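Local coordinates for glycosyl hydrolase family 2, TIM barrel domain protein (Parabacteroides merdae ATCC 43184, PDB 6DXU), which probably hydrolyses beta-glucuronides, as a gut-bacterial beta-glucuronidase of glycoside hydrolase family 2, at residues 97-102 and 160-165; 106-111 and 194-199; 110-115 and 136-141. One frame throughout, in Å; residues are numbered along the deposited sequence.

All three interactions lie in the sugar-binding domain of the family 2 hydrolase, a beta sandwich of two antiparallel sheets. Interactions 2 and 3, with centres about 10 Å apart, flank strand 107-112: 194-199 pairs along one edge, 138-141 along the other, and L110 and D111 serve both. Interaction 1 belongs to the facing sheet, where 90-97 runs beside 162-169; its centre is about 11 Å from that of interaction 2 and 17 Å from that of interaction 3. Along the chain the segments come as 97-102, 106-111, 110-115, 136-141, 160-165 and 194-199. Segment 97-102 links the two sheets, and L164 packs on L110 in the sandwich interior, joining the layers through their core.

Interaction 1: residues 97-102 and 160-165; sequences LAIDNP and GKVPLS
L97 and V162 form an antiparallel hydrogen-bonded pair. L97 N donates to V162 O at 2.7 Å and almost straight, 175° at the hydrogen. The return bond runs from V162 N to L97 O at 2.9 Å. One water continues the pairing past these two residues: it donates to L97 O and to G160 O and accepts from I99 N at 2.8 Å, tying the two segments together where direct bonds stop. Strand 90-97 runs beside strand 162-169 here, in one sheet of the beta sandwich, just where the chain leaves for the opposite sheet. The apolar contacts are made by branch ends. CD1 of L97 reaches CD2 of L164 at 3.8 Å and also touches its CB, the two leucines crossing at a slant. With CG1 anti to its carbonyl carbon (chi1 -63°) and the chain extended beyond it, I99 brings CD1 to within 3.7 Å of CG2 of V162; V146 of helix 143-150 also packs on I99. On the solvent side, CB of K161 lies 3.3 Å from L97 O, while its extended chain leads away.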
loop_
_atom_site.group_PDB
_atom_site.type_symbol
_atom_site.label_atom_id
_atom_site.label_comp_id
_atom_site.label_asym_id
_atom_site.label_seq_id
_atom_site.Cartn_x
_atom_site.Cartn_y
_atom_site.Cartn_z
ATOM N N LEU D 97 15.566 27.137 -11.749
ATOM C CA LEU D 97 15.621 27.022 -13.200
ATOM C C LEU D 97 15.075 28.283 -13.810
ATOM O O LEU D 97 13.973 28.709 -13.470
ATOM C CB LEU D 97 14.780 25.855 -13.708
ATOM C CG LEU D 97 15.286 24.432 -13.641
ATOM C CD1 LEU D 97 14.158 23.504 -14.117
ATOM C CD2 LEU D 97 16.464 24.361 -14.573
ATOM N N ALA D 98 15.837 28.852 -14.742
ATOM C CA ALA D 98 15.381 29.979 -15.538
ATOM C C ALA D 98 14.728 29.422 -16.795
ATOM O O ALA D 98 15.413 29.050 -17.747
ATOM C CB ALA D 98 16.569 30.877 -15.882
ATOM N N ILE D 99 13.403 29.405 -16.832
ATOM C CA ILE D 99 12.672 28.780 -17.927
ATOM C C ILE D 99 12.126 29.855 -18.846
ATOM O O ILE D 99 11.501 30.820 -18.381
ATOM C CB ILE D 99 11.533 27.887 -17.403
ATOM C CG1 ILE D 99 12.116 26.736 -16.563
ATOM C CG2 ILE D 99 10.681 27.410 -18.571
ATOM C CD1 ILE D 99 11.069 25.862 -15.904
ATOM N N ASP D 100 12.368 29.690 -20.147
ATOM C CA ASP D 100 11.798 30.572 -21.164
ATOM C C ASP D 100 11.777 29.735 -22.449
ATOM O O ASP D 100 12.752 29.718 -23.201
ATOM C CB ASP D 100 12.611 31.842 -21.335
ATOM C CG ASP D 100 11.936 32.860 -22.255
ATOM O OD1 ASP D 100 12.320 34.047 -22.212
ATOM O OD2 ASP D 100 11.016 32.475 -23.010
ATOM N N ASN D 101 10.656 29.085 -22.699
ATOM C CA ASN D 101 10.568 28.140 -23.811
ATOM C C ASN D 101 10.500 28.895 -25.130
ATOM O O ASN D 101 9.588 29.706 -25.319
ATOM C CB ASN D 101 9.335 27.242 -23.630
ATOM C CG ASN D 101 9.375 26.004 -24.515
ATOM O OD1 ASN D 101 9.979 26.006 -25.590
ATOM N ND2 ASN D 101 8.747 24.938 -24.056
ATOM N N PRO D 102 11.435 28.675 -26.055
ATOM C CA PRO D 102 11.379 29.395 -27.336
ATOM C C PRO D 102 10.264 28.920 -28.257
ATOM O O PRO D 102 9.988 29.596 -29.254
ATOM C CB PRO D 102 12.762 29.127 -27.944
ATOM C CG PRO D 102 13.131 27.798 -27.428
ATOM C CD PRO D 102 12.571 27.741 -26.000
ATOM N N GLY D 160 10.616 34.540 -10.372
ATOM C CA GLY D 160 10.427 34.103 -11.737
ATOM C C GLY D 160 11.089 32.794 -12.092
ATOM O O GLY D 160 10.815 32.251 -13.171
ATOM N N LYS D 161 11.943 32.264 -11.231
ATOM C CA LYS D 161 12.563 30.978 -11.508
ATOM C C LYS D 161 11.748 29.850 -10.886
ATOM O O LYS D 161 10.827 30.082 -10.114
ATOM C CB LYS D 161 14.001 30.947 -11.011
ATOM C CG LYS D 161 14.899 31.958 -11.733
ATOM C CD LYS D 161 16.323 31.870 -11.228
ATOM C CE LYS D 161 17.213 32.875 -11.941
ATOM N NZ LYS D 161 18.635 32.726 -11.524
ATOM N N VAL D 162 12.079 28.618 -11.263
ATOM C CA VAL D 162 11.353 27.430 -10.824
ATOM C C VAL D 162 12.308 26.564 -10.010
ATOM O O VAL D 162 13.353 26.154 -10.523
ATOM C CB VAL D 162 10.789 26.634 -12.011
ATOM C CG1 VAL D 162 10.081 25.363 -11.517
ATOM C CG2 VAL D 162 9.855 27.518 -12.849
ATOM N N PRO D 163 11.999 26.245 -8.752
ATOM C CA PRO D 163 12.916 25.412 -7.972
ATOM C C PRO D 163 12.821 23.969 -8.441
ATOM O O PRO D 163 11.745 23.366 -8.456
ATOM C CB PRO D 163 12.420 25.578 -6.525
ATOM C CG PRO D 163 10.996 25.965 -6.656
ATOM C CD PRO D 163 10.820 26.665 -7.975
ATOM N N LEU D 164 13.971 23.416 -8.783
ATOM C CA LEU D 164 14.124 22.030 -9.183
ATOM C C LEU D 164 14.983 21.380 -8.115
ATOM O O LEU D 164 16.087 21.858 -7.837
ATOM C CB LEU D 164 14.796 21.938 -10.562
ATOM C CG LEU D 164 15.190 20.543 -11.042
ATOM C CD1 LEU D 164 13.972 19.655 -11.176
ATOM C CD2 LEU D 164 15.956 20.615 -12.379
ATOM N N SER D 165 14.476 20.315 -7.504
ATOM C CA SER D 165 15.202 19.605 -6.464
ATOM C C SER D 165 15.233 18.146 -6.872
ATOM O O SER D 165 14.206 17.592 -7.278
ATOM C CB SER D 165 14.526 19.765 -5.082
ATOM O OG SER D 165 14.241 21.140 -4.831
HETATM O O HOH W 1 11.604 30.031 -14.798
#

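Interaction 2: residues 106-111 and 194-199; sequences GRIVLD and LNLVYL
V109 and V197 sit at the middle of an antiparallel strand pair, 107-111 against 194-199, in one sheet of the family 2 sugar-binding beta sandwich. V109 CB and V197 CB are 4.2 Å apart. CG2 of V109 goes on to meet CD1 of L199 at 3.8 Å. The opposite face, toward the sandwich interior, carries I108, L110, L196 and Y198. There I108 and L196 run alongside one another in the same direction, with CG2 of I108 only 3.5 Å from CD1 of L196; CG of L196 is anti to its backbone N (chi1 179°), and chi2 of 66° then brings CD1 toward strand 107-111. The Y198 ring turns its edge to CG1 of I108, and its hydroxyl is hydrogen-bonded to the backbone N of D100. Six backbone bonds join the strands at R107-L199, V109-V197 and D111-N195; V197 N meets V109 O at 2.7 Å. Polar groups gather at the two ends. R107 bends away to a salt bridge with D141, while the D111 carboxylate pairs with K30. Beside it lies the N195 amide, the two planes 44° apart; N195 ND2 gives weak bonds to D113 OD1 and, at 3.2 Å, to D111 O.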
loop_
_atom_site.group_PDB
_atom_site.type_symbol
_atom_site.label_atom_id
_atom_site.label_comp_id
_atom_site.label_asym_id
_atom_site.label_seq_id
_atom_site.Cartn_x
_atom_site.Cartn_y
_atom_site.Cartn_z
ATOM N N GLY D 106 5.122 25.155 -26.151
ATOM C CA GLY D 106 6.102 24.089 -26.165
ATOM C C GLY D 106 6.159 23.296 -24.866
ATOM O O GLY D 106 5.510 23.606 -23.866
ATOM N N ARG D 107 6.993 22.258 -24.891
ATOM C CA ARG D 107 7.182 21.359 -23.765
ATOM C C ARG D 107 8.541 21.611 -23.143
ATOM O O ARG D 107 9.493 22.001 -23.832
ATOM C CB ARG D 107 7.098 19.883 -24.192
ATOM C CG ARG D 107 5.905 19.541 -25.070
ATOM C CD ARG D 107 4.583 19.871 -24.404
ATOM N NE ARG D 107 4.299 19.026 -23.244
ATOM C CZ ARG D 107 3.159 19.063 -22.562
ATOM N NH1 ARG D 107 2.202 19.910 -22.922
ATOM N NH2 ARG D 107 2.971 18.263 -21.519
ATOM N N ILE D 108 8.621 21.351 -21.837
ATOM C CA ILE D 108 9.855 21.442 -21.066
ATOM C C ILE D 108 10.177 20.038 -20.580
ATOM O O ILE D 108 9.416 19.465 -19.782
ATOM C CB ILE D 108 9.696 22.383 -19.857
ATOM C CG1 ILE D 108 9.106 23.724 -20.276
ATOM C CG2 ILE D 108 11.029 22.591 -19.160
ATOM C CD1 ILE D 108 8.497 24.488 -19.098
ATOM N N VAL D 109 11.306 19.489 -21.019
ATOM C CA VAL D 109 11.671 18.126 -20.664
ATOM C C VAL D 109 13.036 18.147 -19.991
ATOM O O VAL D 109 13.972 18.790 -20.484
ATOM C CB VAL D 109 11.672 17.195 -21.892
ATOM C CG1 VAL D 109 12.197 15.829 -21.521
ATOM C CG2 VAL D 109 10.262 17.080 -22.473
ATOM N N LEU D 110 13.151 17.432 -18.876
ATOM C CA LEU D 110 14.438 17.168 -18.248
ATOM C C LEU D 110 14.941 15.836 -18.772
ATOM O O LEU D 110 14.265 14.816 -18.624
ATOM C CB LEU D 110 14.318 17.115 -16.727
ATOM C CG LEU D 110 13.889 18.381 -15.991
ATOM C CD1 LEU D 110 13.645 18.051 -14.499
ATOM C CD2 LEU D 110 14.912 19.484 -16.160
ATOM N N ASP D 111 16.117 15.845 -19.388
ATOM C CA ASP D 111 16.658 14.672 -20.061
ATOM C C ASP D 111 17.931 14.269 -19.331
ATOM O O ASP D 111 18.936 14.985 -19.393
ATOM C CB ASP D 111 16.920 14.990 -21.537
ATOM C CG ASP D 111 17.590 13.849 -22.282
ATOM O OD1 ASP D 111 17.410 12.682 -21.882
ATOM O OD2 ASP D 111 18.286 14.126 -23.279
ATOM N N LEU D 194 22.735 16.558 -17.270
ATOM C CA LEU D 194 21.300 16.740 -17.170
ATOM C C LEU D 194 20.947 17.870 -18.122
ATOM O O LEU D 194 21.482 18.975 -17.993
ATOM C CB LEU D 194 20.894 17.079 -15.731
ATOM C CG LEU D 194 19.460 17.591 -15.510
ATOM C CD1 LEU D 194 18.432 16.586 -16.050
ATOM C CD2 LEU D 194 19.207 17.872 -14.022
ATOM N N ASN D 195 20.041 17.601 -19.050
ATOM C CA ASN D 195 19.728 18.538 -20.116
ATOM C C ASN D 195 18.329 19.090 -19.918
ATOM O O ASN D 195 17.391 18.343 -19.605
ATOM C CB ASN D 195 19.799 17.871 -21.494
ATOM C CG ASN D 195 21.100 17.128 -21.716
ATOM O OD1 ASN D 195 22.141 17.752 -21.900
ATOM N ND2 ASN D 195 21.049 15.793 -21.695
ATOM N N LEU D 196 18.201 20.396 -20.111
ATOM C CA LEU D 196 16.900 21.018 -20.260
ATOM C C LEU D 196 16.590 21.020 -21.748
ATOM O O LEU D 196 17.334 21.608 -22.536
ATOM C CB LEU D 196 16.896 22.440 -19.699
ATOM C CG LEU D 196 15.563 23.182 -19.829
ATOM C CD1 LEU D 196 14.533 22.501 -18.965
ATOM C CD2 LEU D 196 15.728 24.641 -19.409
ATOM N N VAL D 197 15.489 20.380 -22.133
ATOM C CA VAL D 197 15.159 20.210 -23.541
ATOM C C VAL D 197 13.849 20.925 -23.789
ATOM O O VAL D 197 12.811 20.536 -23.245
ATOM C CB VAL D 197 15.051 18.728 -23.932
ATOM C CG1 VAL D 197 14.717 18.601 -25.419
ATOM C CG2 VAL D 197 16.350 17.998 -23.600
ATOM N N TYR D 198 13.892 21.966 -24.607
ATOM C CA TYR D 198 12.676 22.614 -25.065
ATOM C C TYR D 198 12.210 21.945 -26.350
ATOM O O TYR D 198 13.004 21.755 -27.280
ATOM C CB TYR D 198 12.920 24.099 -25.319
ATOM C CG TYR D 198 13.244 24.941 -24.101
ATOM C CD1 TYR D 198 14.471 25.595 -23.993
ATOM C CD2 TYR D 198 12.313 25.108 -23.073
ATOM C CE1 TYR D 198 14.763 26.389 -22.894
ATOM C CE2 TYR D 198 12.600 25.905 -21.965
ATOM C CZ TYR D 198 13.830 26.542 -21.889
ATOM O OH TYR D 198 14.121 27.343 -20.802
ATOM N N LEU D 199 10.924 21.616 -26.412
ATOM C CA LEU D 199 10.334 20.979 -27.575
ATOM C C LEU D 199 9.141 21.789 -28.049
ATOM O O LEU D 199 8.464 22.430 -27.238
ATOM C CB LEU D 199 9.862 19.548 -27.251
ATOM C CG LEU D 199 10.964 18.578 -26.827
ATOM C CD1 LEU D 199 10.303 17.314 -26.287
ATOM C CD2 LEU D 199 11.886 18.269 -28.018
#

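Interaction 3: residues 110-115 and 136-141; sequences LDFDGA and DSWNVD
F112 and W138 lie face to face in an offset stack, the phenyl ring over the six-membered ring of the indole with centroids 3.9 Å apart and planes only 3° from parallel. CH2 of W138 sits over the middle of the phenyl, while CB of F112 stands above the five-membered ring, a CH-pi contact of 3.8 Å to its centroid. The indole gets there because CG of W138 lies between its own backbone N and carbonyl carbon (chi1 50°), folding the ring back across the adjacent strand. One water accepts from A115 N and, weakly, from W138 NE1, and donates to D136 O. Replacing W138 by an alanine is likely to leave one face of F112 without its stacking partner and this water without its NE1 donor. F112 N meets W138 O at 2.8 Å, and F112 O is gripped twice, by W138 N and by S137 OG at 2.8 Å, the hydroxyl coming from above the carbonyl plane. A second water lies within hydrogen-bonding distance of S137 OG, D111 OD1 and D113 OD1 and can serve only two at a time. V121 in the facing sheet packs against both rings, and H131 stacks on W138. Strand 138-141, outermost in its sheet of the sugar-binding beta sandwich, meets the TIM barrel through helix 399-416: N411 bonds to the D136 carboxylate and Q415 to the carbonyl O of S137.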
loop_
_atom_site.group_PDB
_atom_site.type_symbol
_atom_site.label_atom_id
_atom_site.label_comp_id
_atom_site.label_asym_id
_atom_site.label_seq_id
_atom_site.Cartn_x
_atom_site.Cartn_y
_atom_site.Cartn_z
ATOM N N LEU D 110 13.151 17.432 -18.876
ATOM C CA LEU D 110 14.438 17.168 -18.248
ATOM C C LEU D 110 14.941 15.836 -18.772
ATOM O O LEU D 110 14.265 14.816 -18.624
ATOM C CB LEU D 110 14.318 17.115 -16.727
ATOM C CG LEU D 110 13.889 18.381 -15.991
ATOM C CD1 LEU D 110 13.645 18.051 -14.499
ATOM C CD2 LEU D 110 14.912 19.484 -16.160
ATOM N N ASP D 111 16.117 15.845 -19.388
ATOM C CA ASP D 111 16.658 14.672 -20.061
ATOM C C ASP D 111 17.931 14.269 -19.331
ATOM O O ASP D 111 18.936 14.985 -19.393
ATOM C CB ASP D 111 16.920 14.990 -21.537
ATOM C CG ASP D 111 17.590 13.849 -22.282
ATOM O OD1 ASP D 111 17.410 12.682 -21.882
ATOM O OD2 ASP D 111 18.286 14.126 -23.279
ATOM N N PHE D 112 17.887 13.129 -18.644
ATOM C CA PHE D 112 19.007 12.641 -17.835
ATOM C C PHE D 112 19.850 11.694 -18.683
ATOM O O PHE D 112 19.393 10.600 -19.027
ATOM C CB PHE D 112 18.496 11.901 -16.594
ATOM C CG PHE D 112 17.790 12.775 -15.581
ATOM C CD1 PHE D 112 16.463 13.141 -15.760
ATOM C CD2 PHE D 112 18.446 13.203 -14.432
ATOM C CE1 PHE D 112 15.804 13.934 -14.824
ATOM C CE2 PHE D 112 17.781 14.002 -13.477
ATOM C CZ PHE D 112 16.471 14.367 -13.682
ATOM N N ASP D 113 21.097 12.087 -18.991
ATOM C CA ASP D 113 22.025 11.141 -19.611
ATOM C C ASP D 113 22.291 9.953 -18.696
ATOM O O ASP D 113 22.589 8.852 -19.176
ATOM C CB ASP D 113 23.357 11.819 -19.957
ATOM C CG ASP D 113 23.299 12.657 -21.220
ATOM O OD1 ASP D 113 22.186 12.896 -21.737
ATOM O OD2 ASP D 113 24.384 13.096 -21.681
ATOM N N GLY D 114 22.192 10.151 -17.385
ATOM C CA GLY D 114 22.406 9.076 -16.430
ATOM C C GLY D 114 22.656 9.617 -15.033
ATOM O O GLY D 114 23.361 10.619 -14.879
ATOM N N ALA D 115 22.097 8.959 -14.014
ATOM C CA ALA D 115 22.204 9.398 -12.625
ATOM C C ALA D 115 22.126 8.176 -11.724
ATOM O O ALA D 115 21.366 7.250 -12.012
ATOM C CB ALA D 115 21.085 10.381 -12.271
ATOM N N ASP D 136 21.160 3.937 -17.609
ATOM C CA ASP D 136 20.313 4.223 -18.755
ATOM C C ASP D 136 19.848 5.675 -18.714
ATOM O O ASP D 136 19.854 6.326 -17.666
ATOM C CB ASP D 136 19.113 3.253 -18.816
ATOM C CG ASP D 136 18.382 3.071 -17.468
ATOM O OD1 ASP D 136 18.892 3.449 -16.382
ATOM O OD2 ASP D 136 17.255 2.515 -17.491
ATOM N N SER D 137 19.504 6.195 -19.885
ATOM C CA SER D 137 18.946 7.534 -20.001
ATOM C C SER D 137 17.433 7.483 -19.780
ATOM O O SER D 137 16.791 6.451 -19.992
ATOM C CB SER D 137 19.286 8.123 -21.376
ATOM O OG SER D 137 18.753 9.419 -21.533
ATOM N N TRP D 138 16.871 8.602 -19.323
ATOM C CA TRP D 138 15.447 8.704 -19.034
ATOM C C TRP D 138 15.101 10.182 -18.999
ATOM O O TRP D 138 15.990 11.033 -18.897
ATOM C CB TRP D 138 15.079 8.021 -17.705
ATOM C CG TRP D 138 15.953 8.430 -16.540
ATOM C CD1 TRP D 138 17.247 8.043 -16.313
ATOM C CD2 TRP D 138 15.600 9.295 -15.446
ATOM N NE1 TRP D 138 17.722 8.619 -15.154
ATOM C CE2 TRP D 138 16.730 9.385 -14.601
ATOM C CE3 TRP D 138 14.434 9.978 -15.090
ATOM C CZ2 TRP D 138 16.734 10.152 -13.430
ATOM C CZ3 TRP D 138 14.440 10.743 -13.933
ATOM C CH2 TRP D 138 15.577 10.822 -13.117
ATOM N N ASN D 139 13.809 10.488 -19.098
ATOM C CA ASN D 139 13.429 11.894 -19.122
ATOM C C ASN D 139 12.093 12.097 -18.424
ATOM O O ASN D 139 11.339 11.147 -18.191
ATOM C CB ASN D 139 13.375 12.435 -20.559
ATOM C CG ASN D 139 12.499 11.598 -21.469
ATOM O OD1 ASN D 139 11.313 11.440 -21.220
ATOM N ND2 ASN D 139 13.087 11.050 -22.526
ATOM N N VAL D 140 11.811 13.362 -18.091
ATOM C CA VAL D 140 10.588 13.764 -17.403
ATOM C C VAL D 140 10.070 15.030 -18.075
ATOM O O VAL D 140 10.785 16.036 -18.127
ATOM C CB VAL D 140 10.822 14.038 -15.907
ATOM C CG1 VAL D 140 9.491 14.384 -15.229
ATOM C CG2 VAL D 140 11.494 12.847 -15.231
ATOM N N ASP D 141 8.830 14.997 -18.560
ATOM C CA ASP D 141 8.174 16.211 -19.059
ATOM C C ASP D 141 7.638 16.979 -17.855
ATOM O O ASP D 141 6.723 16.514 -17.179
ATOM C CB ASP D 141 7.036 15.854 -20.017
ATOM C CG ASP D 141 6.443 17.067 -20.727
ATOM O OD1 ASP D 141 6.404 18.154 -20.131
ATOM O OD2 ASP D 141 5.923 16.912 -21.862
HETATM O O HOH W 2 19.995 11.684 -22.538
HETATM O O HOH W 3 20.201 6.872 -14.933
#